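Local coordinates for protein superoxide dismutase [Mn/Fe] (Aeropyrum pernix, PDB 3AK2) that catalyses the dismutation of superoxide to oxygen and hydrogen peroxide at a single metal site, working with either manganese or iron, at residues I27-L30 and H31-H35; I77-T80 and I81-N85; V163-V166 and W167-Y171. All coordinates share one frame; numbering follows the deposited sequence.

Interaction 1: I27-L30 and H31-H35. With MN (manganese (II) ion), chain E; EDO (1,2-ethanediol), chain I.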
ATOM      1  N   ILE A  27      -1.048  -8.417 -27.601  1.00 12.31           N
ATOM      2  CA  ILE A  27      -0.591  -7.913 -26.305  1.00 12.05           C
ATOM      3  C   ILE A  27       0.334  -6.717 -26.486  1.00 12.31           C
ATOM      4  O   ILE A  27       0.118  -5.670 -25.886  1.00 12.26           O
ATOM      5  CB  ILE A  27       0.107  -8.993 -25.462  1.00 11.84           C
ATOM      6  CG1 ILE A  27      -0.920 -10.019 -24.973  1.00 12.25           C
ATOM      7  CG2 ILE A  27       0.847  -8.356 -24.273  1.00 11.73           C
ATOM      8  CD1 ILE A  27      -0.316 -11.224 -24.281  1.00 13.36           C
ATOM      9  N   MET A  28       1.350  -6.859 -27.329  1.00 11.84           N
ATOM     10  CA  MET A  28       2.302  -5.775 -27.523  1.00 12.06           C
ATOM     11  C   MET A  28       1.602  -4.489 -27.951  1.00 12.17           C
ATOM     12  O   MET A  28       1.921  -3.408 -27.449  1.00 11.91           O
ATOM     13  CB  MET A  28       3.376  -6.159 -28.539  1.00 11.98           C
ATOM     14  CG  MET A  28       4.260  -7.333 -28.130  1.00 12.62           C
ATOM     15  SD  MET A  28       5.121  -7.108 -26.562  1.00 11.92           S
ATOM     16  CE  MET A  28       6.139  -5.670 -26.897  1.00 13.73           C
ATOM     17  N   LYS A  29       0.636  -4.611 -28.861  1.00 12.01           N
ATOM     18  CA  LYS A  29      -0.094  -3.451 -29.371  1.00 12.37           C
ATOM     19  C   LYS A  29      -0.950  -2.774 -28.298  1.00 12.18           C
ATOM     20  O   LYS A  29      -0.850  -1.564 -28.097  1.00 12.14           O
ATOM     21  CB  LYS A  29      -0.943  -3.832 -30.590  1.00 12.85           C
ATOM     22  CG  LYS A  29      -1.577  -2.643 -31.294  1.00 15.17           C
ATOM     23  CD  LYS A  29      -2.155  -3.042 -32.644  1.00 18.64           C
ATOM     24  CE  LYS A  29      -2.633  -1.826 -33.421  1.00 20.42           C
ATOM     25  NZ  LYS A  29      -1.501  -0.967 -33.864  1.00 22.59           N
ATOM     26  N   LEU A  30      -1.791  -3.544 -27.612  1.00 11.84           N
ATOM     27  CA  LEU A  30      -2.609  -2.989 -26.534  1.00 11.48           C
ATOM     28  C   LEU A  30      -1.739  -2.431 -25.418  1.00 10.97           C
ATOM     29  O   LEU A  30      -2.030  -1.379 -24.857  1.00 10.51           O
ATOM     30  CB  LEU A  30      -3.543  -4.053 -25.954  1.00 11.96           C
ATOM     31  CG  LEU A  30      -4.672  -4.570 -26.844  1.00 12.44           C
ATOM     32  CD1 LEU A  30      -5.260  -5.830 -26.239  1.00 13.36           C
ATOM     33  CD2 LEU A  30      -5.753  -3.511 -27.018  1.00 14.55           C
ATOM     34  N   HIS A  31      -0.670  -3.145 -25.101  1.00 10.58           N
ATOM     35  CA  HIS A  31       0.181  -2.788 -23.977  1.00 10.35           C
ATOM     36  C   HIS A  31       0.810  -1.416 -24.194  1.00 10.68           C
ATOM     37  O   HIS A  31       0.877  -0.588 -23.281  1.00 10.82           O
ATOM     38  CB  HIS A  31       1.267  -3.841 -23.812  1.00 10.55           C
ATOM     39  CG  HIS A  31       1.870  -3.876 -22.446  1.00  9.63           C
ATOM     40  ND1 HIS A  31       2.785  -4.833 -22.065  1.00  9.79           N
ATOM     41  CD2 HIS A  31       1.680  -3.084 -21.365  1.00  9.11           C
ATOM     42  CE1 HIS A  31       3.145  -4.618 -20.812  1.00  9.96           C
ATOM     43  NE2 HIS A  31       2.481  -3.567 -20.362  1.00  8.77           N
ATOM     44  N   HIS A  32       1.251  -1.186 -25.425  1.00 10.71           N
ATOM     45  CA  HIS A  32       1.913   0.044 -25.802  1.00 10.98           C
ATOM     46  C   HIS A  32       0.905   1.166 -26.025  1.00 11.17           C
ATOM     47  O   HIS A  32       1.012   2.238 -25.420  1.00 11.08           O
ATOM     48  CB  HIS A  32       2.727  -0.212 -27.071  1.00 11.23           C
ATOM     49  CG  HIS A  32       3.506   0.969 -27.551  1.00 11.38           C
ATOM     50  ND1 HIS A  32       3.345   1.499 -28.813  1.00 11.95           N
ATOM     51  CD2 HIS A  32       4.461   1.715 -26.947  1.00 12.10           C
ATOM     52  CE1 HIS A  32       4.166   2.521 -28.965  1.00 12.47           C
ATOM     53  NE2 HIS A  32       4.854   2.673 -27.849  1.00 13.11           N
ATOM     54  N   GLN A  33      -0.076   0.907 -26.889  1.00 11.66           N
ATOM     55  CA  GLN A  33      -1.018   1.934 -27.340  1.00 12.25           C
ATOM     56  C   GLN A  33      -2.062   2.316 -26.307  1.00 12.00           C
ATOM     57  O   GLN A  33      -2.532   3.455 -26.293  1.00 12.50           O
ATOM     58  CB  GLN A  33      -1.722   1.503 -28.633  1.00 12.57           C
ATOM     59  CG  GLN A  33      -0.776   1.327 -29.811  1.00 14.50           C
ATOM     60  CD  GLN A  33      -1.486   1.077 -31.132  1.00 16.44           C
ATOM     61  OE1 GLN A  33      -0.879   1.193 -32.198  1.00 19.53           O
ATOM     62  NE2 GLN A  33      -2.765   0.725 -31.070  1.00 17.33           N
ATOM     63  N   LYS A  34      -2.441   1.367 -25.457  1.00 11.71           N
ATOM     64  CA  LYS A  34      -3.468   1.633 -24.459  1.00 12.00           C
ATOM     65  C   LYS A  34      -2.853   1.880 -23.089  1.00 11.78           C
ATOM     66  O   LYS A  34      -2.981   2.972 -22.537  1.00 11.97           O
ATOM     67  CB  LYS A  34      -4.511   0.506 -24.424  1.00 12.39           C
ATOM     68  CG  LYS A  34      -5.231   0.269 -25.758  1.00 14.09           C
ATOM     69  CD  LYS A  34      -6.079   1.476 -26.162  1.00 16.65           C
ATOM     70  CE  LYS A  34      -6.991   1.164 -27.342  1.00 19.06           C
ATOM     71  NZ  LYS A  34      -6.255   1.170 -28.631  1.00 21.06           N
ATOM     72  N   HIS A  35      -2.149   0.889 -22.557  1.00 11.18           N
ATOM     73  CA  HIS A  35      -1.653   0.989 -21.186  1.00 10.72           C
ATOM     74  C   HIS A  35      -0.524   2.005 -21.015  1.00 10.23           C
ATOM     75  O   HIS A  35      -0.646   2.935 -20.221  1.00  9.95           O
ATOM     76  CB  HIS A  35      -1.275  -0.385 -20.639  1.00 11.01           C
ATOM     77  CG  HIS A  35      -2.427  -1.335 -20.599  1.00 11.70           C
ATOM     78  ND1 HIS A  35      -3.420  -1.252 -19.648  1.00 13.85           N
ATOM     79  CD2 HIS A  35      -2.772  -2.360 -21.413  1.00 12.75           C
ATOM     80  CE1 HIS A  35      -4.317  -2.198 -19.866  1.00 13.98           C
ATOM     81  NE2 HIS A  35      -3.948  -2.882 -20.933  1.00 13.13           N
TER
HETATM   82 MN    MN E 215       2.262  -2.985 -18.261  1.00  9.38          MN
HETATM   83  C1  EDO I 219      -5.803   1.592 -20.924  1.00 31.98           C
HETATM   84  O1  EDO I 219      -7.157   1.790 -21.350  1.00 31.80           O
HETATM   85  C2  EDO I 219      -5.699   1.914 -19.435  1.00 32.27           C
HETATM   86  O2  EDO I 219      -4.559   1.246 -18.880  1.00 32.53           O
HETATM   87  O   HOH W   1       2.249  -2.665 -16.165  1.00 14.55           O

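Interaction 2: I77-T80 and I81-N85. With MN (manganese (II) ion), chain E.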
ATOM      1  N   ILE A  77       7.978   5.394 -16.620  1.00  8.59           N
ATOM      2  CA  ILE A  77       9.390   5.019 -16.623  1.00  9.14           C
ATOM      3  C   ILE A  77       9.606   3.502 -16.649  1.00  9.16           C
ATOM      4  O   ILE A  77      10.502   3.019 -17.335  1.00  9.20           O
ATOM      5  CB  ILE A  77      10.185   5.712 -15.500  1.00  9.34           C
ATOM      6  CG1 ILE A  77      11.683   5.642 -15.820  1.00 10.02           C
ATOM      7  CG2 ILE A  77       9.822   5.153 -14.114  1.00  9.35           C
ATOM      8  CD1 ILE A  77      12.542   6.480 -14.917  1.00 11.68           C
ATOM      9  N   MET A  78       8.771   2.750 -15.934  1.00  8.69           N
ATOM     10  CA  MET A  78       8.916   1.295 -15.915  1.00  8.89           C
ATOM     11  C   MET A  78       8.697   0.692 -17.301  1.00  8.96           C
ATOM     12  O   MET A  78       9.463  -0.174 -17.721  1.00  8.85           O
ATOM     13  CB  MET A  78       8.002   0.636 -14.873  1.00  8.99           C
ATOM     14  CG  MET A  78       8.287   1.038 -13.423  1.00  9.41           C
ATOM     15  SD  MET A  78       9.906   0.518 -12.806  1.00  9.38           S
ATOM     16  CE  MET A  78       9.631  -1.248 -12.580  1.00 10.62           C
ATOM     17  N   HIS A  79       7.679   1.155 -18.026  1.00  8.99           N
ATOM     18  CA  HIS A  79       7.465   0.658 -19.394  1.00  9.57           C
ATOM     19  C   HIS A  79       8.559   1.124 -20.349  1.00 10.04           C
ATOM     20  O   HIS A  79       8.948   0.392 -21.257  1.00 10.45           O
ATOM     21  CB  HIS A  79       6.074   1.026 -19.920  1.00  9.35           C
ATOM     22  CG  HIS A  79       4.966   0.271 -19.256  1.00  9.42           C
ATOM     23  ND1 HIS A  79       4.450   0.640 -18.031  1.00  9.24           N
ATOM     24  CD2 HIS A  79       4.290  -0.842 -19.629  1.00  9.45           C
ATOM     25  CE1 HIS A  79       3.503  -0.213 -17.681  1.00  9.01           C
ATOM     26  NE2 HIS A  79       3.385  -1.122 -18.633  1.00  9.68           N
ATOM     27  N   THR A  80       9.061   2.336 -20.134  1.00 10.24           N
ATOM     28  CA  THR A  80      10.156   2.882 -20.934  1.00 11.09           C
ATOM     29  C   THR A  80      11.411   2.008 -20.841  1.00 10.80           C
ATOM     30  O   THR A  80      12.134   1.861 -21.827  1.00 10.91           O
ATOM     31  CB  THR A  80      10.449   4.340 -20.519  1.00 11.28           C
ATOM     32  OG1 THR A  80       9.325   5.159 -20.862  1.00 12.66           O
ATOM     33  CG2 THR A  80      11.703   4.894 -21.200  1.00 12.98           C
ATOM     34  N   ILE A  81      11.652   1.419 -19.674  1.00 10.20           N
ATOM     35  CA  ILE A  81      12.763   0.481 -19.499  1.00 10.27           C
ATOM     36  C   ILE A  81      12.394  -0.904 -20.056  1.00 10.35           C
ATOM     37  O   ILE A  81      13.212  -1.559 -20.710  1.00 10.70           O
ATOM     38  CB  ILE A  81      13.183   0.389 -18.013  1.00 10.24           C
ATOM     39  CG1 ILE A  81      13.630   1.765 -17.503  1.00  9.99           C
ATOM     40  CG2 ILE A  81      14.281  -0.659 -17.823  1.00 10.73           C
ATOM     41  CD1 ILE A  81      13.809   1.846 -15.997  1.00 11.07           C
ATOM     42  N   PHE A  82      11.151  -1.324 -19.818  1.00 10.23           N
ATOM     43  CA  PHE A  82      10.652  -2.642 -20.227  1.00 10.31           C
ATOM     44  C   PHE A  82      10.834  -2.941 -21.722  1.00 10.24           C
ATOM     45  O   PHE A  82      11.308  -4.023 -22.082  1.00 10.73           O
ATOM     46  CB  PHE A  82       9.179  -2.768 -19.817  1.00 10.31           C
ATOM     47  CG  PHE A  82       8.559  -4.119 -20.084  1.00 10.00           C
ATOM     48  CD1 PHE A  82       9.099  -5.279 -19.542  1.00 10.65           C
ATOM     49  CD2 PHE A  82       7.397  -4.216 -20.849  1.00  9.72           C
ATOM     50  CE1 PHE A  82       8.504  -6.524 -19.784  1.00 10.94           C
ATOM     51  CE2 PHE A  82       6.790  -5.449 -21.087  1.00 10.81           C
ATOM     52  CZ  PHE A  82       7.347  -6.605 -20.557  1.00 10.88           C
ATOM     53  N   TRP A  83      10.474  -1.998 -22.591  1.00 10.32           N
ATOM     54  CA  TRP A  83      10.527  -2.288 -24.028  1.00 10.74           C
ATOM     55  C   TRP A  83      11.944  -2.592 -24.553  1.00 10.98           C
ATOM     56  O   TRP A  83      12.151  -3.647 -25.154  1.00 11.36           O
ATOM     57  CB  TRP A  83       9.862  -1.202 -24.877  1.00 10.91           C
ATOM     58  CG  TRP A  83       8.516  -0.726 -24.420  1.00 10.57           C
ATOM     59  CD1 TRP A  83       8.156   0.567 -24.180  1.00  9.89           C
ATOM     60  CD2 TRP A  83       7.338  -1.521 -24.194  1.00  9.49           C
ATOM     61  NE1 TRP A  83       6.835   0.632 -23.807  1.00 10.26           N
ATOM     62  CE2 TRP A  83       6.307  -0.630 -23.814  1.00  9.93           C
ATOM     63  CE3 TRP A  83       7.050  -2.890 -24.287  1.00 10.93           C
ATOM     64  CZ2 TRP A  83       5.018  -1.063 -23.508  1.00 11.59           C
ATOM     65  CZ3 TRP A  83       5.762  -3.318 -23.981  1.00 10.83           C
ATOM     66  CH2 TRP A  83       4.765  -2.405 -23.597  1.00 11.25           C
ATOM     67  N   PRO A  84      12.917  -1.676 -24.343  1.00 11.13           N
ATOM     68  CA  PRO A  84      14.278  -1.988 -24.804  1.00 11.23           C
ATOM     69  C   PRO A  84      14.979  -3.096 -24.013  1.00 11.35           C
ATOM     70  O   PRO A  84      15.994  -3.629 -24.479  1.00 11.28           O
ATOM     71  CB  PRO A  84      15.018  -0.658 -24.651  1.00 11.49           C
ATOM     72  CG  PRO A  84      14.274   0.075 -23.584  1.00 11.53           C
ATOM     73  CD  PRO A  84      12.838  -0.329 -23.750  1.00 11.40           C
ATOM     74  N   ASN A  85      14.452  -3.445 -22.838  1.00 11.05           N
ATOM     75  CA  ASN A  85      14.903  -4.630 -22.100  1.00 11.17           C
ATOM     76  C   ASN A  85      14.618  -5.921 -22.866  1.00 11.45           C
ATOM     77  O   ASN A  85      15.098  -6.987 -22.479  1.00 11.54           O
ATOM     78  CB  ASN A  85      14.188  -4.744 -20.749  1.00 10.91           C
ATOM     79  CG  ASN A  85      14.886  -4.006 -19.605  1.00 10.80           C
ATOM     80  OD1 ASN A  85      14.341  -3.961 -18.503  1.00 10.46           O
ATOM     81  ND2 ASN A  85      16.077  -3.456 -19.840  1.00 11.40           N
TER
HETATM   82 MN    MN E 215       2.262  -2.985 -18.261  1.00  9.38          MN
HETATM   83  O   HOH W   1       2.249  -2.665 -16.165  1.00 14.55           O

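Interaction 3: V163-V166 and W167-Y171. With MN (manganese (II) ion), chain E.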
ATOM      1  N   VAL A 163      13.724  -5.205 -16.026  1.00 10.07           N
ATOM      2  CA  VAL A 163      12.407  -5.322 -15.405  1.00  9.90           C
ATOM      3  C   VAL A 163      11.525  -6.271 -16.204  1.00  9.99           C
ATOM      4  O   VAL A 163      11.641  -6.351 -17.433  1.00 10.20           O
ATOM      5  CB  VAL A 163      11.690  -3.935 -15.237  1.00  9.49           C
ATOM      6  CG1 VAL A 163      12.561  -2.951 -14.453  1.00  9.77           C
ATOM      7  CG2 VAL A 163      11.288  -3.339 -16.582  1.00 10.02           C
ATOM      8  N   ILE A 164      10.666  -7.001 -15.502  1.00  9.71           N
ATOM      9  CA  ILE A 164       9.620  -7.788 -16.148  1.00  9.86           C
ATOM     10  C   ILE A 164       8.266  -7.336 -15.618  1.00  9.68           C
ATOM     11  O   ILE A 164       8.046  -7.270 -14.408  1.00  9.58           O
ATOM     12  CB  ILE A 164       9.807  -9.325 -15.988  1.00 10.16           C
ATOM     13  CG1 ILE A 164       8.711 -10.073 -16.767  1.00 11.21           C
ATOM     14  CG2 ILE A 164       9.829  -9.727 -14.518  1.00 10.31           C
ATOM     15  CD1 ILE A 164       8.762 -11.598 -16.676  1.00 12.20           C
ATOM     16  N   ASP A 165       7.370  -7.019 -16.539  1.00  9.61           N
ATOM     17  CA  ASP A 165       6.016  -6.611 -16.208  1.00  9.92           C
ATOM     18  C   ASP A 165       5.184  -7.859 -15.951  1.00  9.98           C
ATOM     19  O   ASP A 165       5.050  -8.709 -16.843  1.00 10.30           O
ATOM     20  CB  ASP A 165       5.442  -5.831 -17.387  1.00 10.06           C
ATOM     21  CG  ASP A 165       4.132  -5.141 -17.070  1.00 10.64           C
ATOM     22  OD1 ASP A 165       3.600  -5.270 -15.942  1.00 11.59           O
ATOM     23  OD2 ASP A 165       3.645  -4.448 -17.976  1.00 11.57           O
ATOM     24  N   VAL A 166       4.652  -7.989 -14.737  1.00 10.02           N
ATOM     25  CA  VAL A 166       3.719  -9.073 -14.427  1.00 10.20           C
ATOM     26  C   VAL A 166       2.316  -8.573 -14.078  1.00 10.03           C
ATOM     27  O   VAL A 166       1.539  -9.277 -13.426  1.00  9.97           O
ATOM     28  CB  VAL A 166       4.261 -10.072 -13.366  1.00 10.43           C
ATOM     29  CG1 VAL A 166       5.432 -10.872 -13.931  1.00 10.84           C
ATOM     30  CG2 VAL A 166       4.658  -9.361 -12.081  1.00 11.14           C
ATOM     31  N   TRP A 167       1.980  -7.366 -14.527  1.00  9.69           N
ATOM     32  CA  TRP A 167       0.575  -6.985 -14.576  1.00  9.79           C
ATOM     33  C   TRP A 167      -0.135  -8.001 -15.456  1.00 10.14           C
ATOM     34  O   TRP A 167       0.457  -8.532 -16.397  1.00  9.87           O
ATOM     35  CB  TRP A 167       0.397  -5.601 -15.175  1.00  9.41           C
ATOM     36  CG  TRP A 167       0.692  -4.472 -14.236  1.00  9.24           C
ATOM     37  CD1 TRP A 167       1.881  -4.205 -13.613  1.00  9.65           C
ATOM     38  CD2 TRP A 167      -0.214  -3.442 -13.837  1.00  9.18           C
ATOM     39  NE1 TRP A 167       1.765  -3.074 -12.843  1.00  9.48           N
ATOM     40  CE2 TRP A 167       0.493  -2.580 -12.968  1.00  8.70           C
ATOM     41  CE3 TRP A 167      -1.555  -3.162 -14.127  1.00  9.71           C
ATOM     42  CZ2 TRP A 167      -0.103  -1.458 -12.379  1.00  8.87           C
ATOM     43  CZ3 TRP A 167      -2.146  -2.048 -13.547  1.00  9.78           C
ATOM     44  CH2 TRP A 167      -1.418  -1.209 -12.683  1.00  9.40           C
ATOM     45  N   GLU A 168      -1.400  -8.269 -15.159  1.00 10.25           N
ATOM     46  CA  GLU A 168      -2.139  -9.275 -15.918  1.00 10.85           C
ATOM     47  C   GLU A 168      -2.221  -8.922 -17.404  1.00 10.88           C
ATOM     48  O   GLU A 168      -2.130  -9.811 -18.252  1.00 10.90           O
ATOM     49  CB  GLU A 168      -3.512  -9.518 -15.291  1.00 11.00           C
ATOM     50  CG  GLU A 168      -3.400 -10.122 -13.890  1.00 11.70           C
ATOM     51  CD  GLU A 168      -4.729 -10.384 -13.216  1.00 12.23           C
ATOM     52  OE1 GLU A 168      -5.640  -9.535 -13.309  1.00 12.32           O
ATOM     53  OE2 GLU A 168      -4.846 -11.444 -12.562  1.00 13.87           O
ATOM     54  N   HIS A 169      -2.345  -7.635 -17.720  1.00 10.61           N
ATOM     55  CA  HIS A 169      -2.403  -7.203 -19.119  1.00 10.68           C
ATOM     56  C   HIS A 169      -1.156  -7.551 -19.930  1.00 10.97           C
ATOM     57  O   HIS A 169      -1.196  -7.530 -21.160  1.00 11.33           O
ATOM     58  CB  HIS A 169      -2.732  -5.707 -19.257  1.00 10.67           C
ATOM     59  CG  HIS A 169      -1.667  -4.780 -18.743  1.00  9.81           C
ATOM     60  ND1 HIS A 169      -1.891  -3.908 -17.700  1.00 10.12           N
ATOM     61  CD2 HIS A 169      -0.392  -4.556 -19.149  1.00  9.46           C
ATOM     62  CE1 HIS A 169      -0.798  -3.199 -17.474  1.00 10.08           C
ATOM     63  NE2 HIS A 169       0.129  -3.575 -18.337  1.00  9.80           N
ATOM     64  N   ALA A 170      -0.047  -7.842 -19.253  1.00 10.88           N
ATOM     65  CA  ALA A 170       1.188  -8.192 -19.944  1.00 10.91           C
ATOM     66  C   ALA A 170       1.173  -9.617 -20.507  1.00 11.07           C
ATOM     67  O   ALA A 170       1.991  -9.950 -21.367  1.00 11.01           O
ATOM     68  CB  ALA A 170       2.401  -7.980 -19.028  1.00 10.99           C
ATOM     69  N   TYR A 171       0.244 -10.451 -20.045  1.00 10.96           N
ATOM     70  CA  TYR A 171       0.275 -11.858 -20.437  1.00 11.43           C
ATOM     71  C   TYR A 171      -1.075 -12.551 -20.617  1.00 11.70           C
ATOM     72  O   TYR A 171      -1.129 -13.611 -21.246  1.00 11.59           O
ATOM     73  CB  TYR A 171       1.128 -12.664 -19.452  1.00 11.51           C
ATOM     74  CG  TYR A 171       0.638 -12.638 -18.018  1.00 11.43           C
ATOM     75  CD1 TYR A 171      -0.359 -13.513 -17.579  1.00 11.83           C
ATOM     76  CD2 TYR A 171       1.179 -11.740 -17.096  1.00 11.55           C
ATOM     77  CE1 TYR A 171      -0.807 -13.491 -16.261  1.00 11.70           C
ATOM     78  CE2 TYR A 171       0.739 -11.716 -15.774  1.00 11.76           C
ATOM     79  CZ  TYR A 171      -0.254 -12.584 -15.367  1.00 11.28           C
ATOM     80  OH  TYR A 171      -0.676 -12.565 -14.060  1.00 11.90           O
TER
HETATM   81 MN    MN E 215       2.262  -2.985 -18.261  1.00  9.38          MN
HETATM   82  O   HOH W   1       2.249  -2.665 -16.165  1.00 14.55           O

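Interaction 1: I27-L30 and H31-H35
Lys29 and Gln33 meet one turn apart on the helix 25-54, the first long helix of the alpha-hairpin domain of iron/manganese superoxide dismutases. From CB the lysine chain starts with CG anti to the backbone N (chi1 -172°). That carbon lies 3.6 Å from Gln33 NE2, CD passes the same amide nitrogen more loosely, CE lies close to both NE2 and OE1, and the last bend lets NZ donate to Gln33 OE1 at 2.8 Å. The ammonium comes from above the amide plane, so OE1 is gripped off its lone pairs. Both residues suit the outer side of a helix: both side chains touch Tyr16, and their polar ends are linked to each other. Without the amide, as with an alanine here, Lys29 NZ would probably lose this acceptor and its chain would be freer to swing.

A buried role falls to His31, whose backbone N donates to Ile27 O at 2.8 Å while its ring turns inward and NE2 binds manganese at 2.2 Å. Histidine fits because it offers a ring nitrogen lone pair to the metal from a short, stiff side chain. Ile27 and Leu30 supply apolar cover toward Leu173 on helix 172-175, and Leu30 CD2 also touches Lys34 CG.

Across 31-35 the helix widens into a pi-type turn. Leu30 O therefore accepts twice, from Lys34 N at 2.8 Å and from His35 N at 3.2 Å, the latter lying in the carbonyl plane. His35 stacks on His169, and its NE2 bonds to Tyr172 OH of the second subunit. On the other side of that imidazole, His35 ND1 shares a hydrogen bond of 2.9 Å with O2 of an ethanediol probably taken up from the crystallisation liquor.

Interaction 2: I77-T80 and I81-N85
Trp83 lays one face of its indole against the carbonyl of His79, one turn earlier near the end of helix 62-82. His79 O stands 3.0 Å from Trp83 CD1, toward the rim of the ring, and it also accepts a backbone bond from Trp83 N at 3.1 Å. The indole NE1 is close to this oxygen but badly angled for it; its real partner is His36 ND1. Tryptophan suits the place because its broad surface packs on the helix while its single N-H reaches a neighbouring helix. With CG anti to the carbonyl carbon (chi1 -47°), the indole lies back along the helix and reaches the edge of the His79 imidazole. Trp83 CZ2 is 4.0 Å from His79 CD2, and the two rings are inclined at 47°.

The imidazole has a partner at each nitrogen. His79 NE2 binds manganese at 2.2 Å, and ND1 is hydrogen-bonded to Gly75 O, which fixes the ring's rotation and would probably make its nitrogen donor richer in electrons. Met78 O is held by Phe82 N at 2.9 Å, with a weak second bond from Ile81 N, whose main acceptor is Ile77 O.

Thr80 folds its hydroxyl back on its own helix, where OG1 bonds to His76 O. Thr80 O faces Pro84, 3.0 Å from its CD; proline has no N-H to give this oxygen, and so interrupts the series of bonds. Asn85 N then bonds to Ile81 O, while its side-chain amide is used at both ends, OD1 by Val163 N and ND2 by Asp194 and Ile161 O. Phe82 packs on Val163 and Asp165. The arrangement is that of the second helix of the alpha-hairpin in iron/manganese superoxide dismutases, which delivers one metal-binding histidine beside the aromatic rings of Phe82 and Trp83.

Interaction 3: V163-V166 and W167-Y171
Trp167 meets Asp165 first through its backbone: its N donates to Asp165 OD1 at 3.0 Å from above the carboxylate plane, and its CD1 lies 3.1 Å from the same oxygen. With CG anti to the backbone N (chi1 -170°), Asp165 sends OD2 to manganese at 2.0 Å, while OD1 also takes a weak bond from the metal-bound water. That water lies over one face of the Trp167 indole, a large apolar lid whose NE1 is satisfied by Lys149 O. Glu168 bonds through OE2 to His169 ND1 of the second subunit, and the same bond is returned by that subunit to His169 here. His169 gives NE2 to the metal at 2.2 Å, its ring at 80° to the Asp165 carboxylate. Ala170 is small enough to bring CB within 3.5 Å of Asp165 O. Tyr171 presents its ring edge to Val166 O, with Tyr171 CE2 at 3.5 Å, and its hydroxyl bonds to Arg179. This is the Asp-X-Trp-Glu-His signature of iron/manganese superoxide dismutases, supplying one metal ligand from the end of a strand and one from the loop that follows.

In the fold
The three interactions come in series along the chain, with centres about 11 to 13 Å apart, and converge on one manganese ion. Interactions 1 and 2 lie on helices 25-54 and 62-82, successive in the alpha-hairpin domain, and each contributes one histidine. Interaction 3, from the C-terminal domain, spans the end of strand 159-165, at the edge of the three-stranded antiparallel sheet, and the loop after it, and contributes the aspartate and the last histidine. The metal thus joins the two domains, together with direct contacts such as the packing of Ile27 CG2 against Ala170 O. Interactions 1 and 3 also reach the second subunit, so the site is tied to a subunit interface.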